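Local atomic coordinates of polysialic acid O-acetyltransferase (Escherichia coli, PDB entry 3JQY), a protein that transfers acetyl groups from acetyl-CoA to the O7 or O9 hydroxyls of capsular polysialic acid, acting preferentially on long polymers. Residues T112-G115 with A116-V120; V120-D123 with K124-V127. One frame throughout, in Å; residues are numbered along the deposited sequence.

Contact 1: residues T112-G115 with A116-V120; sequences TTIG and AGFEV
I114 and F118, four residues apart on the two arms of a tight corner, meet through a methyl group laid over an aromatic face. The CG2 of I114 sits 3.7 Å from the centroid of the F118 ring, 27° off the ring normal, and 3.3 Å from F118 CG, a CH-pi contact shifted toward the rim. Both torsions help: F118 holds CG anti to its own N (chi1 -174°), while I114 also sets CG2 anti to its N, and the two groups converge inside the bend. More loosely, CD1 of I114 reaches the far rim of the ring at CE2, 4.2 Å away. Such a corner illustrates how a left-handed beta-helix turns between its flat sheets: strand 113-114 lies on one, strand 119-121 on the next, and apolar side chains fill the inside, where I94 and I108 pack on I114 and I129 and L141 on F118. The backbone contribution is a type II turn from G115 to F118. Its closing hydrogen bond, from F118 N to G115 O at 3.5 Å, is weak and bent to 133°. At the third position G117 adopts a positive phi, where any side chain would run into the carbonyl oxygen of A116.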
loop_
_atom_site.group_PDB
_atom_site.type_symbol
_atom_site.label_atom_id
_atom_site.label_comp_id
_atom_site.label_asym_id
_atom_site.label_seq_id
_atom_site.Cartn_x
_atom_site.Cartn_y
_atom_site.Cartn_z
ATOM N N THR B 112 -12.043 -18.499 -11.809
ATOM C CA THR B 112 -11.606 -17.248 -11.213
ATOM C C THR B 112 -10.099 -17.307 -10.961
ATOM O O THR B 112 -9.575 -18.341 -10.549
ATOM C CB THR B 112 -12.380 -16.978 -9.909
ATOM O OG1 THR B 112 -13.670 -16.436 -10.235
ATOM C CG2 THR B 112 -11.622 -16.013 -9.004
ATOM N N THR B 113 -9.401 -16.209 -11.236
ATOM C CA THR B 113 -7.961 -16.146 -11.000
ATOM C C THR B 113 -7.642 -15.162 -9.891
ATOM O O THR B 113 -8.228 -14.083 -9.818
ATOM C CB THR B 113 -7.180 -15.783 -12.280
ATOM O OG1 THR B 113 -7.560 -14.475 -12.735
ATOM C CG2 THR B 113 -7.491 -16.797 -13.368
ATOM N N ILE B 114 -6.724 -15.555 -9.015
ATOM C CA ILE B 114 -6.402 -14.753 -7.842
ATOM C C ILE B 114 -4.892 -14.632 -7.703
ATOM O O ILE B 114 -4.173 -15.636 -7.664
ATOM C CB ILE B 114 -6.990 -15.379 -6.566
ATOM C CG1 ILE B 114 -8.526 -15.371 -6.632
ATOM C CG2 ILE B 114 -6.460 -14.665 -5.336
ATOM C CD1 ILE B 114 -9.209 -16.272 -5.607
ATOM N N GLY B 115 -4.418 -13.394 -7.632
ATOM C CA GLY B 115 -2.992 -13.119 -7.573
ATOM C C GLY B 115 -2.349 -13.278 -6.203
ATOM O O GLY B 115 -3.026 -13.362 -5.177
ATOM N N ALA B 116 -1.019 -13.304 -6.195
ATOM C CA ALA B 116 -0.258 -13.437 -4.962
ATOM C C ALA B 116 -0.595 -12.313 -3.989
ATOM O O ALA B 116 -0.870 -11.189 -4.401
ATOM C CB ALA B 116 1.248 -13.446 -5.271
ATOM N N GLY B 117 -0.558 -12.612 -2.697
ATOM C CA GLY B 117 -0.811 -11.600 -1.690
ATOM C C GLY B 117 -2.269 -11.533 -1.280
ATOM O O GLY B 117 -2.659 -10.676 -0.496
ATOM N N PHE B 118 -3.072 -12.444 -1.811
ATOM C CA PHE B 118 -4.491 -12.548 -1.457
ATOM C C PHE B 118 -4.659 -12.869 0.025
ATOM O O PHE B 118 -3.952 -13.726 0.559
ATOM C CB PHE B 118 -5.110 -13.651 -2.308
ATOM C CG PHE B 118 -6.601 -13.797 -2.162
ATOM C CD1 PHE B 118 -7.452 -12.758 -2.491
ATOM C CD2 PHE B 118 -7.148 -15.008 -1.753
ATOM C CE1 PHE B 118 -8.832 -12.915 -2.393
ATOM C CE2 PHE B 118 -8.517 -15.172 -1.649
ATOM C CZ PHE B 118 -9.361 -14.125 -1.966
ATOM N N GLU B 119 -5.580 -12.171 0.695
ATOM C CA GLU B 119 -5.922 -12.483 2.089
ATOM C C GLU B 119 -7.428 -12.427 2.286
ATOM O O GLU B 119 -8.075 -11.478 1.839
ATOM C CB GLU B 119 -5.303 -11.474 3.071
ATOM C CG GLU B 119 -3.831 -11.136 2.882
ATOM C CD GLU B 119 -3.377 -10.026 3.828
ATOM O OE1 GLU B 119 -4.051 -9.819 4.864
ATOM O OE2 GLU B 119 -2.354 -9.358 3.537
ATOM N N VAL B 120 -7.986 -13.427 2.967
ATOM C CA VAL B 120 -9.379 -13.363 3.410
ATOM C C VAL B 120 -9.454 -13.419 4.931
ATOM O O VAL B 120 -8.850 -14.298 5.549
ATOM C CB VAL B 120 -10.230 -14.507 2.830
ATOM C CG1 VAL B 120 -11.638 -14.461 3.425
ATOM C CG2 VAL B 120 -10.285 -14.407 1.310
#

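Contact 2: residues V120-D123 with K124-V127; sequences VVTD and KCNV
C125 turns its sulfur back across the bend to the backbone of D123, where the amide N-H points almost straight at it: D123 N to C125 SG is 3.5 Å, with an angle of 171° at the hydrogen. A chi1 of 66° keeps SG close over its own backbone, flanked by N and C, a position from which it also lies 4.0 Å from CB of T122. Without the sulfur, as with an alanine here, the D123 amide would probably lose this acceptor and a gap would open beside T122. T122 shows the same rotamer used differently: OG1 is held by V99 O and T101 N of the preceding coil, and CG2 is directed instead at V127, 3.8 Å from its CG2. This is a second corner of the left-handed beta-helix, passing from strand 119-121 to strand 126-129, with K124 at its bend in a left-handed backbone conformation (phi 47°). Inside the corner V120 and V127 lie alongside each other, pointing opposite ways, with V120 CG1 4.0 Å from V127 CG2. On the outside K124 bends its chain at chi3 and chi4 to bring NZ to the carbonyl oxygen of K102.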
loop_
_atom_site.group_PDB
_atom_site.type_symbol
_atom_site.label_atom_id
_atom_site.label_comp_id
_atom_site.label_asym_id
_atom_site.label_seq_id
_atom_site.Cartn_x
_atom_site.Cartn_y
_atom_site.Cartn_z
ATOM N N VAL B 120 -7.986 -13.427 2.967
ATOM C CA VAL B 120 -9.379 -13.363 3.410
ATOM C C VAL B 120 -9.454 -13.419 4.931
ATOM O O VAL B 120 -8.850 -14.298 5.549
ATOM C CB VAL B 120 -10.230 -14.507 2.830
ATOM C CG1 VAL B 120 -11.638 -14.461 3.425
ATOM C CG2 VAL B 120 -10.285 -14.407 1.310
ATOM N N VAL B 121 -10.191 -12.475 5.521
ATOM C CA VAL B 121 -10.377 -12.402 6.970
ATOM C C VAL B 121 -11.870 -12.524 7.276
ATOM O O VAL B 121 -12.671 -11.792 6.711
ATOM C CB VAL B 121 -9.895 -11.038 7.511
ATOM C CG1 VAL B 121 -10.003 -10.993 9.030
ATOM C CG2 VAL B 121 -8.473 -10.748 7.050
ATOM N N THR B 122 -12.242 -13.429 8.179
ATOM C CA THR B 122 -13.653 -13.613 8.518
ATOM C C THR B 122 -13.882 -13.697 10.023
ATOM O O THR B 122 -12.936 -13.753 10.807
ATOM C CB THR B 122 -14.203 -14.923 7.923
ATOM O OG1 THR B 122 -13.437 -16.025 8.429
ATOM C CG2 THR B 122 -14.122 -14.917 6.405
ATOM N N ASP B 123 -15.153 -13.714 10.410
ATOM C CA ASP B 123 -15.551 -14.022 11.782
ATOM C C ASP B 123 -17.045 -14.304 11.796
ATOM O O ASP B 123 -17.859 -13.376 11.797
ATOM C CB ASP B 123 -15.211 -12.868 12.728
ATOM C CG ASP B 123 -15.524 -13.188 14.182
ATOM O OD1 ASP B 123 -15.991 -14.310 14.469
ATOM O OD2 ASP B 123 -15.294 -12.314 15.043
ATOM N N LYS B 124 -17.393 -15.589 11.781
ATOM C CA LYS B 124 -18.786 -16.026 11.698
ATOM C C LYS B 124 -19.517 -15.256 10.610
ATOM O O LYS B 124 -20.587 -14.685 10.835
ATOM C CB LYS B 124 -19.499 -15.861 13.045
ATOM C CG LYS B 124 -20.873 -16.529 13.089
ATOM C CD LYS B 124 -21.427 -16.619 14.509
ATOM C CE LYS B 124 -21.224 -18.008 15.115
ATOM N NZ LYS B 124 -19.803 -18.328 15.440
ATOM N N CYS B 125 -18.927 -15.234 9.422
ATOM C CA CYS B 125 -19.545 -14.554 8.295
ATOM C C CYS B 125 -19.096 -15.185 6.981
ATOM O O CYS B 125 -18.390 -16.191 6.975
ATOM C CB CYS B 125 -19.252 -13.049 8.319
ATOM S SG CYS B 125 -17.521 -12.612 8.084
ATOM N N ASN B 126 -19.518 -14.604 5.868
ATOM C CA ASN B 126 -19.295 -15.246 4.577
ATOM C C ASN B 126 -18.533 -14.343 3.636
ATOM O O ASN B 126 -18.797 -13.148 3.570
ATOM C CB ASN B 126 -20.631 -15.630 3.946
ATOM C CG ASN B 126 -21.467 -16.514 4.855
ATOM O OD1 ASN B 126 -22.686 -16.356 4.946
ATOM N ND2 ASN B 126 -20.810 -17.438 5.544
ATOM N N VAL B 127 -17.578 -14.917 2.917
ATOM C CA VAL B 127 -16.918 -14.194 1.846
ATOM C C VAL B 127 -17.054 -15.038 0.591
ATOM O O VAL B 127 -16.710 -16.212 0.591
ATOM C CB VAL B 127 -15.437 -13.917 2.160
ATOM C CG1 VAL B 127 -14.749 -13.334 0.941
ATOM C CG2 VAL B 127 -15.321 -12.958 3.354
#

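How the contacts relate
Contacts 1 and 2 are successive corners of one coil, their centres 15 Å apart, joined by strand 119-121 and sharing V120. That valine takes no part in the first corner but packs against V127 in the second, while F118, the aromatic partner of contact 1, touches I129 further along the same strand 126-129. Both corners thus feed the apolar interior enclosed by the three sheets. They differ in their relation to the acetyl-CoA site inferred by similarity. Contact 1 lies away from it, whereas contact 2 comes near: the side chain of V121 comes within about 6 Å of G146, and that of C125 lies about 7 Å from that of K180.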